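Local coordinates for protein short chain dehydrogenase (A0QTM2 homolog) (PDB 3SC4) that probably catalyses the NAD(P)-dependent oxidation or reduction of a small-molecule substrate, as other short-chain dehydrogenases do, at residues A26-A31 with Y224-Y229; R8-F13 with G141-H146; G122-G127 with Y171-C176; C97-S102 with R126-V131. One frame throughout, in Å; residues are numbered along the deposited sequence.

Overall arrangement
All four contacts belong to one Rossmann-type domain built on a seven-stranded parallel sheet. Strands 11-15 and 96-99, used by contacts 2 and 4, are neighbours in mid-sheet, but contact 2 itself lies at the surface, at the start of strand 11-15; its segment 141-146 leads into strand 146-149, on the far side of 96-99. Contact 1 joins helices 20-30 and 222-232, from early and late in the chain, and its centre lies about 22 Å from that of contact 3. Its segments enclose contacts 3 and 4 in sequence and alternate with those of contact 2. Contacts 3 and 4, centres about 7 Å apart, join helix 114-135 to helix 164-183 and to strand 96-99, next to the second subunit.

Contact 1. Residues A26-A31 with Y224-Y229; sequences AKRVAA and YADAAY
A cation-pi stack of Arg-28 on Tyr-229 links helix 20-30, which follows the first strand of the Rossmann fold, to helix 222-232 late in the chain. The guanidinium lies nearly flat over one face of the tyrosine ring, the two planes 21° apart and Arg-28 CZ 3.6 Å from the centroid of Tyr-229. Both terminal nitrogens rest on ring carbons: Arg-28 NH2 sits 3.4 Å from Tyr-229 CD2, and Arg-28 NH1 is as close to Tyr-229 CE1, at the far edge of the same face. With CG turned opposite the backbone N, the arginine sets that carbon beside Tyr-229 CD1 and CB, and the bend at chi2 (70°) then folds the guanidinium over the ring.

Asp-226 meets the same guanidinium at its edge rather than its face. Its OD1 lies in the guanidinium plane and takes a weak hydrogen bond, part of a salt bridge, from Arg-28 NE at 3.3 Å, while the carboxylate itself stands almost perpendicular to that plane. The ring over one face and the carboxylate at the rim restrict the group in two directions. The other oxygen, Asp-226 OD2, is bound by Tyr-260 OH, and Tyr-229 OH bonds to Asp-32, shortly after segment 26-31 in the chain. At the base, Arg-28 CB touches Ala-225 CB at 4.1 Å.

The axes of helix segments 26-30 and 224-229 come within 9.1 Å at an angle of 49°. The buried Ala-225 and Ala-228 pack against Ala-24 and Ile-25 of helix 20-30, Ala-227 and Ala-228 against strand 190-195, and Ala-227 also against helix 245-252. Asp-226 touches Leu-249 of that last helix.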
# COMPACT_ATOMS: atom_id res chain seq x y z
N ALA B 26 -2.59 -25.68 -2.99
CA ALA B 26 -2.63 -26.65 -1.91
C ALA B 26 -2.58 -28.08 -2.45
O ALA B 26 -1.76 -28.88 -2.01
CB ALA B 26 -3.87 -26.43 -1.06
N LYS B 27 -3.43 -28.39 -3.41
CA LYS B 27 -3.45 -29.75 -3.98
C LYS B 27 -2.11 -30.13 -4.61
O LYS B 27 -1.59 -31.22 -4.38
CB LYS B 27 -4.61 -29.92 -4.97
CG LYS B 27 -5.95 -30.27 -4.26
CD LYS B 27 -7.21 -29.88 -5.03
CE LYS B 27 -7.67 -30.95 -6.04
NZ LYS B 27 -8.83 -30.41 -6.83
N ARG B 28 -1.52 -29.22 -5.37
CA ARG B 28 -0.25 -29.53 -6.03
C ARG B 28 0.85 -29.83 -5.04
O ARG B 28 1.62 -30.76 -5.22
CB ARG B 28 0.19 -28.38 -6.91
CG ARG B 28 1.45 -28.67 -7.68
CD ARG B 28 1.20 -29.70 -8.77
NE ARG B 28 2.31 -29.72 -9.72
CZ ARG B 28 3.42 -30.44 -9.59
NH1 ARG B 28 3.62 -31.26 -8.54
NH2 ARG B 28 4.33 -30.36 -10.54
N VAL B 29 0.91 -29.03 -3.98
CA VAL B 29 1.93 -29.22 -2.96
C VAL B 29 1.64 -30.51 -2.17
O VAL B 29 2.55 -31.27 -1.88
CB VAL B 29 1.99 -27.99 -2.03
CG1 VAL B 29 2.95 -28.22 -0.90
CG2 VAL B 29 2.40 -26.76 -2.85
N ALA B 30 0.38 -30.74 -1.84
CA ALA B 30 -0.04 -31.97 -1.18
C ALA B 30 0.36 -33.21 -1.96
O ALA B 30 0.69 -34.21 -1.36
CB ALA B 30 -1.56 -31.96 -0.97
N ALA B 31 0.35 -33.15 -3.29
CA ALA B 31 0.58 -34.34 -4.13
C ALA B 31 1.98 -34.92 -3.97
O ALA B 31 2.19 -36.10 -4.26
CB ALA B 31 0.32 -34.04 -5.60
N TYR B 224 -1.61 -21.41 -12.19
CA TYR B 224 -1.09 -20.82 -10.94
C TYR B 224 -0.43 -21.88 -10.05
O TYR B 224 0.65 -21.65 -9.50
CB TYR B 224 -2.24 -20.18 -10.16
CG TYR B 224 -2.05 -18.74 -9.69
CD1 TYR B 224 -0.88 -18.33 -9.09
CD2 TYR B 224 -3.11 -17.82 -9.79
CE1 TYR B 224 -0.72 -17.02 -8.65
CE2 TYR B 224 -2.95 -16.51 -9.35
CZ TYR B 224 -1.75 -16.12 -8.78
OH TYR B 224 -1.61 -14.83 -8.35
N ALA B 225 -1.09 -23.03 -9.90
CA ALA B 225 -0.54 -24.15 -9.10
C ALA B 225 0.83 -24.62 -9.62
O ALA B 225 1.79 -24.71 -8.87
CB ALA B 225 -1.52 -25.32 -9.05
N ASP B 226 0.91 -24.92 -10.91
CA ASP B 226 2.18 -25.34 -11.52
C ASP B 226 3.25 -24.25 -11.42
O ASP B 226 4.40 -24.56 -11.13
CB ASP B 226 1.99 -25.76 -12.99
CG ASP B 226 1.30 -27.11 -13.14
OD1 ASP B 226 1.08 -27.80 -12.12
OD2 ASP B 226 1.00 -27.50 -14.29
N ALA B 227 2.89 -22.99 -11.64
CA ALA B 227 3.91 -21.92 -11.52
C ALA B 227 4.40 -21.82 -10.06
O ALA B 227 5.60 -21.76 -9.81
CB ALA B 227 3.39 -20.55 -12.04
N ALA B 228 3.47 -21.87 -9.11
CA ALA B 228 3.83 -21.79 -7.69
C ALA B 228 4.83 -22.88 -7.33
O ALA B 228 5.84 -22.62 -6.66
CB ALA B 228 2.56 -21.92 -6.82
N TYR B 229 4.54 -24.09 -7.81
CA TYR B 229 5.34 -25.26 -7.54
C TYR B 229 6.77 -25.04 -7.98
O TYR B 229 7.71 -25.30 -7.25
CB TYR B 229 4.72 -26.48 -8.23
CG TYR B 229 5.40 -27.79 -7.88
CD1 TYR B 229 5.10 -28.46 -6.68
CD2 TYR B 229 6.35 -28.36 -8.74
CE1 TYR B 229 5.73 -29.66 -6.35
CE2 TYR B 229 7.00 -29.55 -8.42
CZ TYR B 229 6.68 -30.20 -7.22
OH TYR B 229 7.32 -31.39 -6.94

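Contact 2. Residues R8-F13 with G141-H146; sequences RGKTMF and GRDNPH
Lys-10 reaches across to Asp-143 with its ammonium group alone, bridging the gap between two backbones whose nearest CA atoms, those of Lys-10 and Asp-143, are 9.3 Å apart. The lysine leaves the backbone with CG opposite its own carbonyl carbon and beside the backbone N. Its chain then turns at chi2, a rather eclipsed -130°, runs extended through chi3, and folds again at chi4 (-63°). This last bend directs NZ to the loop 141-146, where Lys-10 NZ stops 3.9 Å from Asp-143 OD1, a long salt bridge with no hydrogen bond across it.

Asp-143 comes to meet it at about a right angle. With its carboxylate likewise placed opposite the carbonyl carbon (chi1 -79°), the residue offers OD1 as the nearer oxygen, and Asp-143 CB lies 4.1 Å from Lys-10 NZ. The ammonium thus sits beside the stem of the aspartate as well as facing its charged end.

Arg-142 is curled tightly through its first three torsions, and Arg-142 NH1 lies 5.6 Å from Lys-10 NZ. That guanidinium is held by a salt bridge to Asp-95, whose OD2 also accepts the backbone N-H of Thr-11, so strand 11-15 and the loop share an anchor there.

A partly exposed lysine and an exposed aspartate, separated beyond hydrogen-bonding distance, make this a long surface attraction that is probably screened by solvent and adds little directional constraint.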
# COMPACT_ATOMS: atom_id res chain seq x y z
N ARG B 8 8.34 -33.08 -0.48
CA ARG B 8 7.99 -34.21 0.37
C ARG B 8 8.37 -33.87 1.81
O ARG B 8 9.47 -33.38 2.05
CB ARG B 8 8.72 -35.47 -0.10
CG ARG B 8 8.15 -36.79 0.44
CD ARG B 8 8.49 -37.91 -0.53
NE ARG B 8 7.96 -39.22 -0.16
CZ ARG B 8 6.71 -39.65 -0.38
NH1 ARG B 8 5.79 -38.86 -0.96
NH2 ARG B 8 6.36 -40.88 -0.00
N GLY B 9 7.44 -34.09 2.73
CA GLY B 9 7.67 -33.82 4.15
C GLY B 9 7.72 -32.35 4.55
O GLY B 9 8.03 -32.02 5.70
N LYS B 10 7.42 -31.46 3.61
CA LYS B 10 7.47 -30.05 3.88
C LYS B 10 6.09 -29.57 4.33
O LYS B 10 5.07 -30.23 4.05
CB LYS B 10 7.99 -29.31 2.65
CG LYS B 10 9.41 -29.79 2.26
CD LYS B 10 10.42 -28.65 2.04
CE LYS B 10 11.88 -29.15 1.93
NZ LYS B 10 12.36 -29.83 3.20
N THR B 11 6.06 -28.45 5.05
CA THR B 11 4.83 -27.92 5.60
C THR B 11 4.48 -26.57 5.01
O THR B 11 5.30 -25.66 5.04
CB THR B 11 4.95 -27.78 7.11
OG1 THR B 11 5.07 -29.09 7.68
CG2 THR B 11 3.72 -27.11 7.70
N MET B 12 3.26 -26.43 4.48
CA MET B 12 2.74 -25.15 3.98
C MET B 12 1.64 -24.54 4.85
O MET B 12 0.73 -25.24 5.29
CB MET B 12 2.16 -25.33 2.59
CG MET B 12 1.50 -24.06 2.03
SD MET B 12 1.40 -24.09 0.23
CE MET B 12 -0.01 -25.12 -0.04
N PHE B 13 1.74 -23.23 5.08
CA PHE B 13 0.66 -22.44 5.66
C PHE B 13 0.06 -21.56 4.56
O PHE B 13 0.75 -20.73 3.98
CB PHE B 13 1.17 -21.56 6.79
CG PHE B 13 0.07 -20.89 7.57
CD1 PHE B 13 -0.52 -21.52 8.67
CD2 PHE B 13 -0.40 -19.64 7.21
CE1 PHE B 13 -1.52 -20.91 9.39
CE2 PHE B 13 -1.42 -19.03 7.91
CZ PHE B 13 -1.98 -19.66 9.02
N GLY B 141 14.66 -21.92 10.62
CA GLY B 141 15.55 -23.10 10.64
C GLY B 141 15.63 -23.93 9.35
O GLY B 141 16.51 -24.77 9.20
N ARG B 142 14.71 -23.70 8.41
CA ARG B 142 14.32 -24.77 7.49
C ARG B 142 15.24 -24.87 6.28
O ARG B 142 16.09 -23.99 6.09
CB ARG B 142 12.87 -24.57 7.04
CG ARG B 142 11.89 -24.21 8.18
CD ARG B 142 11.59 -25.37 9.08
NE ARG B 142 10.84 -26.38 8.34
CZ ARG B 142 10.61 -27.60 8.80
NH1 ARG B 142 9.94 -28.47 8.07
NH2 ARG B 142 11.06 -27.97 10.01
N ASP B 143 15.05 -25.92 5.49
CA ASP B 143 15.98 -26.23 4.40
C ASP B 143 15.94 -25.19 3.30
O ASP B 143 17.00 -24.72 2.84
CB ASP B 143 15.74 -27.65 3.81
CG ASP B 143 16.34 -28.76 4.69
OD1 ASP B 143 16.00 -29.94 4.46
OD2 ASP B 143 17.14 -28.48 5.62
N ASN B 144 14.75 -24.78 2.90
CA ASN B 144 14.60 -23.92 1.75
C ASN B 144 13.29 -23.08 1.82
O ASN B 144 12.45 -23.17 0.97
CB ASN B 144 14.63 -24.84 0.52
CG ASN B 144 14.60 -24.07 -0.77
OD1 ASN B 144 15.37 -23.12 -0.95
ND2 ASN B 144 13.69 -24.48 -1.69
N PRO B 145 13.15 -22.24 2.85
CA PRO B 145 11.86 -21.60 3.14
C PRO B 145 11.43 -20.51 2.16
O PRO B 145 12.26 -19.70 1.74
CB PRO B 145 12.08 -20.99 4.53
CG PRO B 145 13.57 -20.81 4.62
CD PRO B 145 14.16 -21.93 3.87
N HIS B 146 10.14 -20.47 1.84
CA HIS B 146 9.59 -19.56 0.85
C HIS B 146 8.34 -18.89 1.33
O HIS B 146 7.41 -19.56 1.78
CB HIS B 146 9.20 -20.34 -0.42
CG HIS B 146 10.28 -20.37 -1.45
ND1 HIS B 146 10.35 -19.45 -2.47
CD2 HIS B 146 11.35 -21.19 -1.59
CE1 HIS B 146 11.41 -19.71 -3.22
NE2 HIS B 146 12.03 -20.76 -2.70

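Contact 3. Residues G122-G127 with Y171-C176; sequences GIQVRG and YGMTLC
Met-173 lies across Gln-124, the two side chains meeting at an oblique angle. Met-173 SD rides over the methylenes of the glutamine, 3.7 Å from both Gln-124 CB and Gln-124 CG, while the methionine's CG lies beside the main-chain oxygen of Gln-124. A bend at chi3 (91°) turns the terminal methyl off this path, bringing it against the backbone oxygen of Asn-99.

The glutamine extends beyond CG and carries its amide away from the methionine. There OE1 takes the backbone N-H of Ala-103 and a weak hydrogen bond from Lys-170, while NE2 donates to Met-120 O. Lys-170, just before segment 171-176, is the lysine of a Tyr-X-X-X-Lys sequence, consistent with the active-site motif of short-chain dehydrogenases. Within the two segments the glutamine side chain meets Met-173 through CB and CG.

Helices 114-135 and 164-183 run side by side in the same direction, the axes of segments 122-127 and 171-176 being 8.1 Å apart and inclined by 22°. In short-chain dehydrogenases this pair commonly forms a four-helix bundle with its copy in a partner subunit, and here too Val-125 and Cys-176 pack on Met-168 of the second subunit, while Arg-126 forms a salt bridge to Asp-118 of that subunit.

Next along the helix from Gln-124, Val-125 turns one methyl to the facing backbone: CG2 stands opposite the valine's carbonyl carbon, and Val-125 CG2 reaches Gly-172 CA at 4.1 Å. With no side chain at Gly-172, the helices come close, Val-125 CA and Met-173 CA being 5.0 Å apart. The wider pi-type turn at 122-126 lies in this same part of helix 114-135.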
# COMPACT_ATOMS: atom_id res chain seq x y z
N GLY B 122 -7.67 -4.79 4.87
CA GLY B 122 -7.56 -5.70 6.01
C GLY B 122 -7.06 -7.06 5.63
O GLY B 122 -6.10 -7.57 6.19
N ILE B 123 -7.72 -7.67 4.66
CA ILE B 123 -7.39 -9.02 4.31
C ILE B 123 -6.06 -9.10 3.55
O ILE B 123 -5.28 -10.01 3.77
CB ILE B 123 -8.51 -9.66 3.48
CG1 ILE B 123 -9.76 -9.85 4.35
CG2 ILE B 123 -8.06 -10.98 2.96
CD1 ILE B 123 -11.02 -10.32 3.60
N GLN B 124 -5.80 -8.14 2.68
CA GLN B 124 -4.68 -8.27 1.75
C GLN B 124 -3.37 -7.61 2.20
O GLN B 124 -2.30 -8.22 2.10
CB GLN B 124 -5.08 -7.79 0.34
CG GLN B 124 -5.91 -8.84 -0.38
CD GLN B 124 -6.79 -8.33 -1.53
OE1 GLN B 124 -6.99 -9.06 -2.52
NE2 GLN B 124 -7.36 -7.13 -1.38
N VAL B 125 -3.45 -6.37 2.66
CA VAL B 125 -2.24 -5.64 3.04
C VAL B 125 -1.93 -6.00 4.46
O VAL B 125 -0.89 -6.55 4.74
CB VAL B 125 -2.42 -4.15 2.92
CG1 VAL B 125 -1.11 -3.46 3.22
CG2 VAL B 125 -2.95 -3.79 1.51
N ARG B 126 -2.86 -5.74 5.36
CA ARG B 126 -2.69 -6.09 6.75
C ARG B 126 -2.57 -7.60 6.92
O ARG B 126 -1.69 -8.09 7.63
CB ARG B 126 -3.85 -5.53 7.56
CG ARG B 126 -3.63 -5.63 9.06
CD ARG B 126 -4.76 -4.96 9.83
NE ARG B 126 -4.63 -5.05 11.29
CZ ARG B 126 -5.16 -6.00 12.05
NH1 ARG B 126 -5.83 -7.01 11.50
NH2 ARG B 126 -5.02 -5.96 13.38
N GLY B 127 -3.44 -8.35 6.25
CA GLY B 127 -3.42 -9.79 6.34
C GLY B 127 -2.12 -10.42 5.87
O GLY B 127 -1.58 -11.33 6.54
N TYR B 171 -1.17 -3.81 -4.75
CA TYR B 171 0.20 -3.32 -4.72
C TYR B 171 0.78 -3.37 -3.29
O TYR B 171 1.97 -3.64 -3.10
CB TYR B 171 0.27 -1.89 -5.26
CG TYR B 171 0.27 -1.73 -6.79
CD1 TYR B 171 -0.17 -2.74 -7.62
CD2 TYR B 171 0.66 -0.55 -7.36
CE1 TYR B 171 -0.19 -2.56 -9.02
CE2 TYR B 171 0.64 -0.37 -8.72
CZ TYR B 171 0.21 -1.37 -9.55
OH TYR B 171 0.22 -1.16 -10.92
N GLY B 172 -0.06 -3.09 -2.30
CA GLY B 172 0.34 -3.18 -0.90
C GLY B 172 0.83 -4.56 -0.51
O GLY B 172 1.84 -4.68 0.17
N MET B 173 0.14 -5.60 -1.00
CA MET B 173 0.57 -7.01 -0.82
C MET B 173 1.92 -7.23 -1.45
O MET B 173 2.80 -7.81 -0.84
CB MET B 173 -0.39 -8.01 -1.50
CG MET B 173 -1.52 -8.45 -0.72
SD MET B 173 -2.55 -9.63 -1.61
CE MET B 173 -1.90 -11.25 -1.21
N THR B 174 2.08 -6.79 -2.68
CA THR B 174 3.36 -6.94 -3.37
C THR B 174 4.47 -6.20 -2.62
O THR B 174 5.53 -6.74 -2.33
CB THR B 174 3.22 -6.49 -4.84
OG1 THR B 174 2.37 -7.43 -5.55
CG2 THR B 174 4.60 -6.35 -5.53
N LEU B 175 4.22 -4.96 -2.22
CA LEU B 175 5.24 -4.21 -1.46
C LEU B 175 5.64 -4.91 -0.16
O LEU B 175 6.82 -4.91 0.24
CB LEU B 175 4.76 -2.79 -1.19
CG LEU B 175 4.73 -1.87 -2.41
CD1 LEU B 175 4.09 -0.55 -2.05
CD2 LEU B 175 6.17 -1.67 -2.93
N CYS B 176 4.67 -5.52 0.51
CA CYS B 176 4.98 -6.29 1.69
C CYS B 176 5.96 -7.41 1.33
O CYS B 176 6.99 -7.60 2.00
CB CYS B 176 3.72 -6.85 2.29
SG CYS B 176 3.98 -7.64 3.86

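Contact 4. Residues C97-S102 with R126-V131; sequences CVNNAS and RGTYAV
Cys-97 and Val-131 supply the apolar part of the contact: Cys-97 SG meets Val-131 CG1 at 3.6 Å, between the strand and the helix that covers it. The same methyl is flanked by Asn-99, whose OD1 comes within 3.2 Å of Val-131 CG1 as the two side chains run alongside one another, pointing opposite ways.

Asn-99 also packs on Thr-128. Asn-99 ND2 lies 3.5 Å from Thr-128 CG2, a van der Waals approach, and its hydrogen bonds run instead to the hydroxyls of Ser-132 and Thr-149. Those two fix the turn of the buried amide between the helix and the next strand.

Water supplies the polar bridge. One molecule donates to Ala-101 O at 3.2 Å and to Thr-128 OG1 at 3.1 Å; the latter hydroxyl also binds Gln-124 O one turn earlier in its helix. In Thr-128, chi1 (-65°) places CG2 against the Asn-99 amide and leaves OG1, also near Asn-99 CB, within reach of the water.

Strand 97-99 and helix 126-131 run antiparallel (171°), as in the beta-alpha unit of a Rossmann fold, and Asn-99, Asn-100 and Ala-101 correspond to the first three residues of the Asn-Asn-Ala-Gly motif of short-chain dehydrogenases, with Ser-102 in the glycine's place.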
# COMPACT_ATOMS: atom_id res chain seq x y z
N CYS B 97 4.91 -20.34 3.21
CA CYS B 97 3.82 -19.46 3.56
C CYS B 97 3.27 -18.88 2.26
O CYS B 97 4.00 -18.20 1.54
CB CYS B 97 4.34 -18.33 4.43
SG CYS B 97 3.08 -17.10 4.83
N VAL B 98 2.02 -19.20 1.93
CA VAL B 98 1.39 -18.64 0.75
C VAL B 98 0.31 -17.67 1.17
O VAL B 98 -0.63 -18.05 1.83
CB VAL B 98 0.77 -19.71 -0.14
CG1 VAL B 98 -0.03 -19.05 -1.25
CG2 VAL B 98 1.85 -20.61 -0.71
N ASN B 99 0.45 -16.41 0.78
CA ASN B 99 -0.56 -15.39 1.02
C ASN B 99 -1.48 -15.31 -0.18
O ASN B 99 -1.16 -14.66 -1.18
CB ASN B 99 0.09 -14.03 1.29
CG ASN B 99 0.92 -14.03 2.54
OD1 ASN B 99 0.41 -14.24 3.63
ND2 ASN B 99 2.21 -13.80 2.40
N ASN B 100 -2.61 -16.00 -0.07
CA ASN B 100 -3.61 -16.06 -1.14
C ASN B 100 -4.96 -15.40 -0.80
O ASN B 100 -5.67 -15.03 -1.68
CB ASN B 100 -3.81 -17.53 -1.57
CG ASN B 100 -5.10 -17.76 -2.40
OD1 ASN B 100 -5.24 -17.24 -3.52
ND2 ASN B 100 -6.05 -18.52 -1.82
N ALA B 101 -5.29 -15.23 0.47
CA ALA B 101 -6.57 -14.59 0.84
C ALA B 101 -6.71 -13.27 0.11
O ALA B 101 -5.76 -12.50 0.01
CB ALA B 101 -6.64 -14.37 2.32
N SER B 102 -7.90 -13.01 -0.42
CA SER B 102 -8.09 -11.85 -1.25
C SER B 102 -9.46 -11.25 -1.11
O SER B 102 -10.34 -11.79 -0.49
CB SER B 102 -7.79 -12.19 -2.71
OG SER B 102 -8.79 -13.03 -3.23
N ARG B 126 -2.86 -5.74 5.36
CA ARG B 126 -2.69 -6.09 6.75
C ARG B 126 -2.57 -7.60 6.92
O ARG B 126 -1.69 -8.09 7.63
CB ARG B 126 -3.85 -5.53 7.56
CG ARG B 126 -3.63 -5.63 9.06
CD ARG B 126 -4.76 -4.96 9.83
NE ARG B 126 -4.63 -5.05 11.29
CZ ARG B 126 -5.16 -6.00 12.05
NH1 ARG B 126 -5.83 -7.01 11.50
NH2 ARG B 126 -5.02 -5.96 13.38
N GLY B 127 -3.44 -8.35 6.25
CA GLY B 127 -3.42 -9.79 6.34
C GLY B 127 -2.12 -10.42 5.87
O GLY B 127 -1.58 -11.33 6.54
N THR B 128 -1.60 -9.97 4.74
CA THR B 128 -0.33 -10.52 4.25
C THR B 128 0.79 -10.23 5.24
O THR B 128 1.67 -11.07 5.45
CB THR B 128 0.02 -9.98 2.86
OG1 THR B 128 -0.98 -10.45 1.93
CG2 THR B 128 1.42 -10.43 2.41
N TYR B 129 0.73 -9.04 5.85
CA TYR B 129 1.70 -8.65 6.85
C TYR B 129 1.59 -9.58 8.09
O TYR B 129 2.58 -10.19 8.50
CB TYR B 129 1.47 -7.18 7.24
CG TYR B 129 2.49 -6.62 8.21
CD1 TYR B 129 3.68 -6.08 7.75
CD2 TYR B 129 2.26 -6.61 9.57
CE1 TYR B 129 4.61 -5.56 8.63
CE2 TYR B 129 3.20 -6.10 10.46
CZ TYR B 129 4.37 -5.58 9.97
OH TYR B 129 5.32 -5.07 10.81
N ALA B 130 0.39 -9.69 8.66
CA ALA B 130 0.19 -10.48 9.89
C ALA B 130 0.53 -11.97 9.69
O ALA B 130 1.26 -12.57 10.48
CB ALA B 130 -1.25 -10.32 10.39
N VAL B 131 0.02 -12.56 8.62
CA VAL B 131 0.31 -13.95 8.32
C VAL B 131 1.82 -14.17 8.13
O VAL B 131 2.38 -15.11 8.70
CB VAL B 131 -0.46 -14.42 7.06
CG1 VAL B 131 0.15 -15.68 6.46
CG2 VAL B 131 -1.94 -14.65 7.40
O HOH W 1 -3.52 -12.27 2.25